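Uncharacterized protein Rv2277c (PDB 5VUG) is of unknown function but has a TIM-barrel glycerophosphodiester phosphodiesterase domain and probably hydrolyses phosphoric diesters. Local coordinates at residues T45-S49 against P133-V138; L83-N88 against R100-I106; L183-A187 against A227-D231. All blocks are in the same frame, centred on the assembly; numbering follows the deposited sequence.

Contact 1: T45-S49 against P133-V138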
ATOM      1  N   THR A  45      21.822  10.203  16.051  1.00  8.75           N
ATOM      2  CA  THR A  45      22.025  10.309  14.608  1.00  7.99           C
ATOM      3  C   THR A  45      23.479  10.677  14.349  1.00  8.88           C
ATOM      4  O   THR A  45      23.981  11.641  14.930  1.00 10.16           O
ATOM      5  CB  THR A  45      21.130  11.382  13.977  1.00  7.90           C
ATOM      6  OG1 THR A  45      19.866  11.435  14.646  1.00  9.91           O
ATOM      7  CG2 THR A  45      20.925  11.061  12.506  1.00 10.26           C
ATOM      8  N   VAL A  46      24.149   9.927  13.469  1.00  9.81           N
ATOM      9  CA  VAL A  46      25.601  10.009  13.316  1.00  9.59           C
ATOM     10  C   VAL A  46      25.963  10.427  11.890  1.00 10.12           C
ATOM     11  O   VAL A  46      25.431   9.879  10.915  1.00 11.15           O
ATOM     12  CB  VAL A  46      26.289   8.684  13.693  1.00 10.11           C
ATOM     13  CG1 VAL A  46      27.796   8.886  13.782  1.00 10.90           C
ATOM     14  CG2 VAL A  46      25.719   8.147  15.016  1.00 10.05           C
ATOM     15  N   GLN A  47      26.855  11.412  11.779  1.00 10.21           N
ATOM     16  CA  GLN A  47      27.487  11.823  10.524  1.00 10.75           C
ATOM     17  C   GLN A  47      28.991  11.907  10.772  1.00 11.71           C
ATOM     18  O   GLN A  47      29.460  11.674  11.887  1.00 15.40           O
ATOM     19  CB  GLN A  47      26.870  13.124   9.975  1.00 10.11           C
ATOM     20  CG  GLN A  47      25.372  12.981   9.658  1.00 11.80           C
ATOM     21  CD  GLN A  47      24.816  14.177   8.906  1.00 12.55           C
ATOM     22  OE1 GLN A  47      25.313  14.528   7.834  1.00 15.45           O
ATOM     23  NE2 GLN A  47      23.779  14.803   9.456  1.00 12.15           N
ATOM     24  N   VAL A  48      29.777  12.190   9.739  1.00 13.61           N
ATOM     25  CA  VAL A  48      31.229  12.189   9.877  1.00 13.18           C
ATOM     26  C   VAL A  48      31.818  13.519   9.406  1.00 14.15           C
ATOM     27  O   VAL A  48      31.398  14.084   8.386  1.00 14.45           O
ATOM     28  CB  VAL A  48      31.886  10.964   9.191  1.00 11.86           C
ATOM     29  CG1 VAL A  48      31.666  10.966   7.665  1.00 14.51           C
ATOM     30  CG2 VAL A  48      33.367  10.886   9.528  1.00 13.95           C
ATOM     31  N   SER A  49      32.781  14.028  10.168  1.00 13.13           N
ATOM     32  CA  SER A  49      33.475  15.259   9.820  1.00 13.80           C
ATOM     33  C   SER A  49      34.337  15.063   8.569  1.00 13.33           C
ATOM     34  O   SER A  49      34.609  13.937   8.127  1.00 13.49           O
ATOM     35  CB  SER A  49      34.385  15.675  10.973  1.00 14.34           C
ATOM     36  OG  SER A  49      35.488  14.783  11.082  1.00 13.60           O
ATOM     37  N   PRO A 133      33.017   7.456   3.901  1.00 18.14           N
ATOM     38  CA  PRO A 133      33.658   6.698   4.987  1.00 14.90           C
ATOM     39  C   PRO A 133      32.926   6.633   6.330  1.00 15.35           C
ATOM     40  O   PRO A 133      33.540   6.156   7.299  1.00 15.36           O
ATOM     41  CB  PRO A 133      34.967   7.462   5.181  1.00 16.39           C
ATOM     42  CG  PRO A 133      34.566   8.881   4.948  1.00 19.56           C
ATOM     43  CD  PRO A 133      33.560   8.827   3.814  1.00 17.91           C
ATOM     44  N   LEU A 134      31.675   7.094   6.391  1.00 13.72           N
ATOM     45  CA  LEU A 134      30.934   7.102   7.655  1.00 12.66           C
ATOM     46  C   LEU A 134      30.920   5.726   8.324  1.00 10.00           C
ATOM     47  O   LEU A 134      31.191   5.607   9.521  1.00 10.93           O
ATOM     48  CB  LEU A 134      29.501   7.607   7.434  1.00 12.09           C
ATOM     49  CG  LEU A 134      28.569   7.545   8.646  1.00 13.65           C
ATOM     50  CD1 LEU A 134      29.099   8.442   9.752  1.00 15.01           C
ATOM     51  CD2 LEU A 134      27.128   7.941   8.277  1.00 14.66           C
ATOM     52  N   VAL A 135      30.601   4.672   7.565  1.00 11.14           N
ATOM     53  CA  VAL A 135      30.427   3.349   8.169  1.00 10.69           C
ATOM     54  C   VAL A 135      31.737   2.858   8.779  1.00 10.06           C
ATOM     55  O   VAL A 135      31.768   2.384   9.923  1.00 10.51           O
ATOM     56  CB  VAL A 135      29.828   2.357   7.153  1.00 12.05           C
ATOM     57  CG1 VAL A 135      29.956   0.927   7.640  1.00 11.31           C
ATOM     58  CG2 VAL A 135      28.343   2.689   6.885  1.00 13.01           C
ATOM     59  N   SER A 136      32.843   2.986   8.039  1.00 11.00           N
ATOM     60  CA  SER A 136      34.144   2.587   8.575  1.00 11.05           C
ATOM     61  C   SER A 136      34.536   3.429   9.788  1.00 11.45           C
ATOM     62  O   SER A 136      35.060   2.903  10.781  1.00 11.50           O
ATOM     63  CB  SER A 136      35.216   2.696   7.489  1.00 12.44           C
ATOM     64  OG  SER A 136      36.491   2.322   8.001  1.00 14.99           O
ATOM     65  N   ALA A 137      34.320   4.744   9.711  1.00 11.32           N
ATOM     66  CA  ALA A 137      34.673   5.611  10.829  1.00 10.56           C
ATOM     67  C   ALA A 137      33.884   5.241  12.078  1.00 10.99           C
ATOM     68  O   ALA A 137      34.433   5.226  13.192  1.00 12.09           O
ATOM     69  CB  ALA A 137      34.454   7.077  10.445  1.00 11.16           C
ATOM     70  N   VAL A 138      32.603   4.907  11.911  1.00 10.46           N
ATOM     71  CA  VAL A 138      31.795   4.497  13.055  1.00 10.70           C
ATOM     72  C   VAL A 138      32.284   3.169  13.610  1.00 11.57           C
ATOM     73  O   VAL A 138      32.423   3.006  14.830  1.00 11.66           O
ATOM     74  CB  VAL A 138      30.298   4.461  12.692  1.00  8.99           C
ATOM     75  CG1 VAL A 138      29.489   3.749  13.810  1.00 10.25           C
ATOM     76  CG2 VAL A 138      29.759   5.884  12.485  1.00 11.40           C
TER
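The side chains of Val48 and Leu134 overlap alongside each other, pointing opposite ways, where the first turn of helix 134-145 packs on strand 41-48 of the TIM barrel. The leucine does most of the reaching. Its first bond does not aim at the strand, but with CG anti to the backbone N (chi1 174°) both methyls come down on it: Leu134 CD1 sits 3.6 Å from Gln47 C and 3.8 Å from Val48 CB, while Leu134 CD2 ends 3.7 Å from Val46 O. Val48 answers with both of its branches. With chi1 at 64°, Val48 CG1 is tucked over its own backbone and lies 3.9 Å from Leu134 CA, whereas Val48 CG2 meets Ala137 CB at 4.1 Å, about one helical turn further on.

Nearer the start of the strand, Val46 CG1 touches Val138 CG2 at 3.8 Å. Side chains alternate along the strand, so Val46 and Val48 face the helix while Gln47 between them turns away, its NE2 held by the carbonyls of Tyr57 and Pro59. Strand 45-48 and helix 134-138 run at 107° to one another. Strand 121-125, the parallel neighbour that leads toward this helix, is tied to Val46 by backbone bonding with Asp125, and Pro54 of strand 54-56 packs against Val46, Ala137 and Val138. At the helix start Pro133 follows a cis peptide bond and takes the N-cap position; Pro133 O accepts from Ala137 N at 2.9 Å, while the buried Leu134 N finds no partner in the model.

Contact 2: L83-N88 against R100-I106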
ATOM      1  N   LEU A  83      30.474  24.753  16.964  1.00 18.29           N
ATOM      2  CA  LEU A  83      29.114  25.159  16.630  1.00 16.13           C
ATOM      3  C   LEU A  83      28.162  24.842  17.773  1.00 17.94           C
ATOM      4  O   LEU A  83      28.305  23.826  18.461  1.00 19.49           O
ATOM      5  CB  LEU A  83      28.634  24.466  15.352  1.00 15.83           C
ATOM      6  CG  LEU A  83      29.474  24.737  14.102  1.00 15.21           C
ATOM      7  CD1 LEU A  83      28.942  23.921  12.910  1.00 16.11           C
ATOM      8  CD2 LEU A  83      29.504  26.230  13.784  1.00 16.42           C
ATOM      9  N   ASN A  84      27.182  25.719  17.965  1.00 15.32           N
ATOM     10  CA  ASN A  84      26.184  25.571  19.019  1.00 15.97           C
ATOM     11  C   ASN A  84      24.969  24.874  18.414  1.00 14.83           C
ATOM     12  O   ASN A  84      24.196  25.490  17.676  1.00 14.38           O
ATOM     13  CB  ASN A  84      25.827  26.951  19.560  1.00 16.00           C
ATOM     14  CG  ASN A  84      24.788  26.901  20.658  1.00 16.80           C
ATOM     15  OD1 ASN A  84      24.301  25.832  21.026  1.00 15.38           O
ATOM     16  ND2 ASN A  84      24.456  28.064  21.204  1.00 18.32           N
ATOM     17  N   ALA A  85      24.796  23.581  18.730  1.00 15.10           N
ATOM     18  CA  ALA A  85      23.671  22.777  18.251  1.00 13.43           C
ATOM     19  C   ALA A  85      22.375  23.038  19.019  1.00 13.45           C
ATOM     20  O   ALA A  85      21.378  22.337  18.799  1.00 14.67           O
ATOM     21  CB  ALA A  85      24.026  21.285  18.299  1.00 12.80           C
ATOM     22  N   GLY A  86      22.370  24.004  19.930  1.00 12.89           N
ATOM     23  CA  GLY A  86      21.154  24.485  20.550  1.00 12.77           C
ATOM     24  C   GLY A  86      20.656  25.782  19.959  1.00 13.47           C
ATOM     25  O   GLY A  86      19.742  26.399  20.519  1.00 15.90           O
ATOM     26  N   TRP A  87      21.225  26.204  18.830  1.00 14.89           N
ATOM     27  CA  TRP A  87      20.996  27.549  18.305  1.00 16.36           C
ATOM     28  C   TRP A  87      19.522  27.822  18.050  1.00 16.93           C
ATOM     29  O   TRP A  87      19.047  28.945  18.267  1.00 16.14           O
ATOM     30  CB  TRP A  87      21.762  27.703  17.000  1.00 14.66           C
ATOM     31  CG  TRP A  87      21.819  29.098  16.476  1.00 16.59           C
ATOM     32  CD1 TRP A  87      21.135  29.610  15.404  1.00 16.05           C
ATOM     33  CD2 TRP A  87      22.630  30.157  16.978  1.00 17.43           C
ATOM     34  NE1 TRP A  87      21.472  30.929  15.216  1.00 19.22           N
ATOM     35  CE2 TRP A  87      22.388  31.289  16.170  1.00 19.39           C
ATOM     36  CE3 TRP A  87      23.539  30.263  18.035  1.00 21.19           C
ATOM     37  CZ2 TRP A  87      23.026  32.501  16.385  1.00 23.74           C
ATOM     38  CZ3 TRP A  87      24.168  31.472  18.245  1.00 25.11           C
ATOM     39  CH2 TRP A  87      23.904  32.575  17.429  1.00 25.17           C
ATOM     40  N   ASN A  88      18.783  26.815  17.578  1.00 15.95           N
ATOM     41  CA  ASN A  88      17.394  26.983  17.165  1.00 15.31           C
ATOM     42  C   ASN A  88      16.402  26.245  18.053  1.00 14.39           C
ATOM     43  O   ASN A  88      15.206  26.203  17.734  1.00 16.30           O
ATOM     44  CB  ASN A  88      17.233  26.575  15.702  1.00 14.97           C
ATOM     45  CG  ASN A  88      17.877  27.574  14.764  1.00 14.49           C
ATOM     46  OD1 ASN A  88      17.888  28.782  15.047  1.00 16.18           O
ATOM     47  ND2 ASN A  88      18.438  27.088  13.650  1.00 16.12           N
ATOM     48  N   ARG A 100      20.971  29.695  22.957  1.00 25.37           N
ATOM     49  CA  ARG A 100      21.906  30.604  22.296  1.00 27.90           C
ATOM     50  C   ARG A 100      22.879  31.220  23.288  1.00 35.94           C
ATOM     51  O   ARG A 100      23.999  31.582  22.912  1.00 40.47           O
ATOM     52  CB  ARG A 100      21.161  31.706  21.556  1.00 26.90           C
ATOM     53  CG  ARG A 100      20.458  31.183  20.354  1.00 24.45           C
ATOM     54  CD  ARG A 100      20.197  32.242  19.315  1.00 22.78           C
ATOM     55  NE  ARG A 100      19.473  31.604  18.231  1.00 20.96           N
ATOM     56  CZ  ARG A 100      18.829  32.231  17.262  1.00 22.37           C
ATOM     57  NH1 ARG A 100      18.802  33.563  17.213  1.00 23.65           N
ATOM     58  NH2 ARG A 100      18.210  31.510  16.342  1.00 22.68           N
ATOM     59  N   GLN A 101      22.476  31.343  24.549  1.00 39.06           N
ATOM     60  CA  GLN A 101      23.338  31.896  25.579  1.00 44.49           C
ATOM     61  C   GLN A 101      23.972  30.830  26.461  1.00 42.91           C
ATOM     62  O   GLN A 101      24.816  31.165  27.299  1.00 44.74           O
ATOM     63  CB  GLN A 101      22.561  32.896  26.445  1.00 50.95           C
ATOM     64  CG  GLN A 101      21.349  33.520  25.753  1.00 58.38           C
ATOM     65  CD  GLN A 101      21.698  34.267  24.472  1.00 62.82           C
ATOM     66  OE1 GLN A 101      22.845  34.667  24.259  1.00 64.16           O
ATOM     67  NE2 GLN A 101      20.704  34.453  23.611  1.00 63.65           N
ATOM     68  N   ARG A 102      23.587  29.554  26.293  1.00 36.78           N
ATOM     69  CA  ARG A 102      24.162  28.435  27.043  1.00 35.99           C
ATOM     70  C   ARG A 102      24.374  27.321  26.018  1.00 27.62           C
ATOM     71  O   ARG A 102      23.560  26.405  25.902  1.00 26.41           O
ATOM     72  CB  ARG A 102      23.253  27.984  28.190  1.00 43.49           C
ATOM     73  CG  ARG A 102      23.842  26.865  29.066  1.00 53.46           C
ATOM     74  CD  ARG A 102      23.195  25.500  28.795  1.00 60.60           C
ATOM     75  NE  ARG A 102      23.758  24.431  29.622  1.00 65.91           N
ATOM     76  CZ  ARG A 102      24.595  23.494  29.180  1.00 67.89           C
ATOM     77  NH1 ARG A 102      24.974  23.477  27.909  1.00 67.33           N
ATOM     78  NH2 ARG A 102      25.050  22.565  30.014  1.00 68.48           N
ATOM     79  N   ALA A 103      25.483  27.407  25.284  1.00 23.32           N
ATOM     80  CA  ALA A 103      25.671  26.569  24.106  1.00 20.51           C
ATOM     81  C   ALA A 103      25.698  25.085  24.457  1.00 20.73           C
ATOM     82  O   ALA A 103      26.260  24.674  25.479  1.00 21.24           O
ATOM     83  CB  ALA A 103      26.964  26.945  23.384  1.00 21.97           C
ATOM     84  N   THR A 104      25.061  24.287  23.598  1.00 17.89           N
ATOM     85  CA  THR A 104      25.171  22.832  23.607  1.00 16.56           C
ATOM     86  C   THR A 104      25.869  22.439  22.308  1.00 16.68           C
ATOM     87  O   THR A 104      25.219  22.373  21.250  1.00 16.58           O
ATOM     88  CB  THR A 104      23.780  22.189  23.689  1.00 15.72           C
ATOM     89  OG1 THR A 104      22.947  22.701  22.637  1.00 15.94           O
ATOM     90  CG2 THR A 104      23.111  22.489  25.029  1.00 16.90           C
ATOM     91  N   PRO A 105      27.180  22.197  22.320  1.00 15.19           N
ATOM     92  CA  PRO A 105      27.911  22.004  21.062  1.00 14.83           C
ATOM     93  C   PRO A 105      27.614  20.658  20.419  1.00 14.22           C
ATOM     94  O   PRO A 105      27.102  19.731  21.046  1.00 14.36           O
ATOM     95  CB  PRO A 105      29.382  22.085  21.484  1.00 19.80           C
ATOM     96  CG  PRO A 105      29.391  21.762  22.933  1.00 20.33           C
ATOM     97  CD  PRO A 105      28.072  22.226  23.490  1.00 17.21           C
ATOM     98  N   ILE A 106      27.974  20.550  19.144  1.00 13.35           N
ATOM     99  CA  ILE A 106      27.978  19.241  18.482  1.00 11.81           C
ATOM    100  C   ILE A 106      28.980  18.335  19.185  1.00 12.56           C
ATOM    101  O   ILE A 106      30.166  18.685  19.272  1.00 13.63           O
ATOM    102  CB  ILE A 106      28.336  19.354  16.994  1.00 10.80           C
ATOM    103  CG1 ILE A 106      27.273  20.142  16.224  1.00 12.39           C
ATOM    104  CG2 ILE A 106      28.559  17.957  16.390  1.00 11.00           C
ATOM    105  CD1 ILE A 106      27.658  20.401  14.766  1.00 13.46           C
TER
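A single beta bridge pairs Asn84 with Pro105 inside the long loop that joins helix 77-80 to helix 109-114. Its backbone bonds are weak ones: Ala85 N to Thr104 O, 2.8 Å but bent, and Ile106 N to Leu83 O, 3.4 Å. The Asn84 amide adds a firmer grip. Its CG is anti to the backbone N (chi1 180°), which carries Asn84 OD1 to Thr104 N at 3.1 Å and to Gly86 N at 2.9 Å; the two donors come from opposite faces of the amide plane, and ND2 is bonded to Tyr99 O. The bond to Gly86 N makes an Asx turn, set on the type I beta turn that runs from Asn84 to Trp87.

That turn delivers the Trp87 indole to Arg100. The guanidinium lies flat on the ring, planes 17° apart, with Arg100 CZ 3.9 Å from the centroid of the five-membered ring of Trp87, a cation-pi contact, while Arg100 CD makes a CH-pi contact over the six-membered ring. The same arginine is pinned edgewise: Arg100 NE gives a nearly straight bond of 2.7 Å to Trp87 O, and Arg100 NH2 reaches Asn88 OD1 at 3.0 Å, in the guanidinium plane. Asn88 ND2 is engaged in turn by Thr64 O.

Contact 3: L183-A187 against A227-D231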
ATOM      1  N   LEU A 183       6.014  -6.265   7.099  1.00 11.03           N
ATOM      2  CA  LEU A 183       4.856  -5.621   7.713  1.00  9.91           C
ATOM      3  C   LEU A 183       3.714  -5.477   6.722  1.00 11.04           C
ATOM      4  O   LEU A 183       2.549  -5.694   7.075  1.00 11.63           O
ATOM      5  CB  LEU A 183       5.241  -4.244   8.245  1.00 10.53           C
ATOM      6  CG  LEU A 183       6.060  -4.240   9.532  1.00 11.05           C
ATOM      7  CD1 LEU A 183       6.565  -2.826   9.769  1.00 10.83           C
ATOM      8  CD2 LEU A 183       5.221  -4.758  10.720  1.00 11.56           C
ATOM      9  N   PHE A 184       4.020  -5.086   5.482  1.00 10.62           N
ATOM     10  CA  PHE A 184       2.956  -4.919   4.502  1.00 10.44           C
ATOM     11  C   PHE A 184       2.407  -6.255   4.019  1.00 11.09           C
ATOM     12  O   PHE A 184       1.202  -6.364   3.754  1.00 11.74           O
ATOM     13  CB  PHE A 184       3.386  -3.991   3.363  1.00 12.77           C
ATOM     14  CG  PHE A 184       3.181  -2.534   3.682  1.00 14.22           C
ATOM     15  CD1 PHE A 184       1.910  -1.973   3.611  1.00 14.84           C
ATOM     16  CD2 PHE A 184       4.238  -1.735   4.096  1.00 13.65           C
ATOM     17  CE1 PHE A 184       1.699  -0.636   3.923  1.00 14.68           C
ATOM     18  CE2 PHE A 184       4.034  -0.389   4.410  1.00 13.71           C
ATOM     19  CZ  PHE A 184       2.759   0.156   4.317  1.00 14.49           C
ATOM     20  N   ASN A 185       3.247  -7.287   3.907  1.00 12.29           N
ATOM     21  CA  ASN A 185       2.699  -8.611   3.615  1.00 13.50           C
ATOM     22  C   ASN A 185       1.739  -9.053   4.714  1.00 13.95           C
ATOM     23  O   ASN A 185       0.640  -9.545   4.435  1.00 14.72           O
ATOM     24  CB  ASN A 185       3.818  -9.639   3.426  1.00 14.12           C
ATOM     25  CG  ASN A 185       4.347  -9.683   1.997  1.00 14.85           C
ATOM     26  OD1 ASN A 185       3.619  -9.397   1.042  1.00 17.62           O
ATOM     27  ND2 ASN A 185       5.621 -10.050   1.845  1.00 13.31           N
HETATM   28  N   MSE A 186       2.125  -8.873   5.974  1.00 13.48           N
HETATM   29  CA  MSE A 186       1.201  -9.243   7.043  1.00 13.04           C
HETATM   30  C   MSE A 186      -0.117  -8.462   6.977  1.00 15.61           C
HETATM   31  O   MSE A 186      -1.200  -9.050   7.085  1.00 14.99           O
HETATM   32  CB  MSE A 186       1.863  -9.134   8.423  1.00 13.16           C
HETATM   33  CG  MSE A 186       2.832 -10.261   8.706  1.00 15.13           C
HETATM   34 SE   MSE A 186       1.893 -11.965   8.906  0.83 21.22          SE
HETATM   35  CE  MSE A 186       0.789 -11.491  10.442  1.00 20.08           C
ATOM     36  N   ALA A 187      -0.021  -7.148   6.763  1.00 14.46           N
ATOM     37  CA  ALA A 187      -1.214  -6.308   6.783  1.00 13.21           C
ATOM     38  C   ALA A 187      -2.122  -6.593   5.594  1.00 14.92           C
ATOM     39  O   ALA A 187      -3.352  -6.528   5.715  1.00 16.69           O
ATOM     40  CB  ALA A 187      -0.816  -4.831   6.798  1.00 13.35           C
ATOM     41  N   ALA A 227      -0.957   3.933   7.311  1.00 12.95           N
ATOM     42  CA  ALA A 227      -0.808   2.528   7.672  1.00 13.05           C
ATOM     43  C   ALA A 227      -0.445   2.391   9.147  1.00 13.17           C
ATOM     44  O   ALA A 227       0.489   3.042   9.627  1.00 15.01           O
ATOM     45  CB  ALA A 227       0.281   1.880   6.822  1.00 14.49           C
ATOM     46  N   GLU A 228      -1.182   1.538   9.858  1.00 12.42           N
ATOM     47  CA  GLU A 228      -0.883   1.163  11.241  1.00 12.95           C
ATOM     48  C   GLU A 228      -0.490  -0.314  11.224  1.00 12.65           C
ATOM     49  O   GLU A 228      -1.350  -1.201  11.267  1.00 14.59           O
ATOM     50  CB  GLU A 228      -2.100   1.445  12.117  1.00 18.23           C
ATOM     51  CG  GLU A 228      -2.514   2.912  12.073  1.00 23.28           C
ATOM     52  CD  GLU A 228      -3.760   3.210  12.900  1.00 29.96           C
ATOM     53  OE1 GLU A 228      -4.118   2.394  13.780  1.00 36.48           O
ATOM     54  OE2 GLU A 228      -4.375   4.270  12.672  1.00 34.48           O
ATOM     55  N   LEU A 229       0.818  -0.578  11.164  1.00 12.17           N
ATOM     56  CA  LEU A 229       1.316  -1.892  10.774  1.00 12.21           C
ATOM     57  C   LEU A 229       1.642  -2.817  11.936  1.00 12.82           C
ATOM     58  O   LEU A 229       1.786  -4.027  11.715  1.00 13.24           O
ATOM     59  CB  LEU A 229       2.563  -1.740   9.900  1.00 12.12           C
ATOM     60  CG  LEU A 229       2.266  -1.051   8.565  1.00 12.40           C
ATOM     61  CD1 LEU A 229       3.576  -0.665   7.900  1.00 12.15           C
ATOM     62  CD2 LEU A 229       1.430  -1.950   7.650  1.00 13.75           C
ATOM     63  N   TRP A 230       1.777  -2.291  13.152  1.00 11.74           N
ATOM     64  CA  TRP A 230       2.095  -3.110  14.315  1.00 12.32           C
ATOM     65  C   TRP A 230       0.805  -3.496  15.022  1.00 14.04           C
ATOM     66  O   TRP A 230       0.061  -2.624  15.488  1.00 14.65           O
ATOM     67  CB  TRP A 230       3.003  -2.354  15.288  1.00 12.70           C
ATOM     68  CG  TRP A 230       4.416  -2.108  14.814  1.00 12.24           C
ATOM     69  CD1 TRP A 230       5.004  -0.888  14.603  1.00 13.97           C
ATOM     70  CD2 TRP A 230       5.425  -3.093  14.528  1.00 12.50           C
ATOM     71  NE1 TRP A 230       6.311  -1.056  14.199  1.00 13.23           N
ATOM     72  CE2 TRP A 230       6.592  -2.398  14.144  1.00 11.93           C
ATOM     73  CE3 TRP A 230       5.451  -4.494  14.557  1.00 13.67           C
ATOM     74  CZ2 TRP A 230       7.773  -3.057  13.782  1.00 14.69           C
ATOM     75  CZ3 TRP A 230       6.624  -5.149  14.198  1.00 14.97           C
ATOM     76  CH2 TRP A 230       7.770  -4.428  13.817  1.00 14.05           C
ATOM     77  N   ASP A 231       0.546  -4.800  15.096  1.00 13.10           N
ATOM     78  CA  ASP A 231      -0.553  -5.376  15.858  1.00 14.78           C
ATOM     79  C   ASP A 231      -0.063  -6.698  16.442  1.00 16.14           C
ATOM     80  O   ASP A 231       1.085  -7.098  16.223  1.00 15.78           O
ATOM     81  CB  ASP A 231      -1.841  -5.489  15.022  1.00 17.73           C
ATOM     82  CG  ASP A 231      -1.644  -6.229  13.703  1.00 19.85           C
ATOM     83  OD1 ASP A 231      -0.804  -7.148  13.612  1.00 17.72           O
ATOM     84  OD2 ASP A 231      -2.367  -5.899  12.740  1.00 25.14           O
TER
HETATM   85  O   HOH W   1       1.277  -5.715   9.625  1.00 15.43           O
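Leu229 stands nearly upright to the Phe184 side chain: the forked end of the leucine lies over one face of the phenyl ring, CD2 above its centre and Leu229 CD1 further out, 3.5 Å from Phe184 CE2. Ala227 CB reaches the same ring obliquely, 3.9 Å from Phe184 CZ. Leu229 CD2 also presses on Ala187 CB at 3.8 Å, one turn along helix 176-189 from Leu183. Leu183, pointing at the loop, is set at a slant against two partners. Its CB meets Leu229 CD1, while Leu183 CD2 sits over the six-membered ring of Trp230, 3.9 Å from the centroid and 14° off the normal, a CH-pi contact. Trp230 is held by an NE1 bond to Phe204 O and an edge-to-face stack with Phe238.

The loop runs from strand 220-227 into helix 232-239, which Asp231 N-caps through a bond to Ser234 N. The contact forms part of the dimer interface, with Phe184 on Val212 and Ala187 on Leu188 of the second subunit. A water donates to Leu183 O at 2.8 Å and to Leu229 O at 2.7 Å. Shape fit of Leu183, Phe184 and Leu229 thus holds helix to loop, while the two carbonyls are served by water rather than by each other's segment.

How the contacts relate
No helix or strand is shared among the three contacts. Contact 1 belongs to the barrel wall, joining a strand to a helix by aliphatic packing, and is partly buried; contact 3 is the more thoroughly buried one, although further from the chain's centre, with the second subunit also packing against it, and it adds aromatic faces and a bridging water. Contact 2, in a peripheral loop partly open to solvent, has no regular structure to pack and relies on hydrogen bonds and a stacked arginine. Its segments lie in sequence between those of contact 1, some 22 Å away centre to centre; contact 3 is on the opposite side of the chain's centre from both.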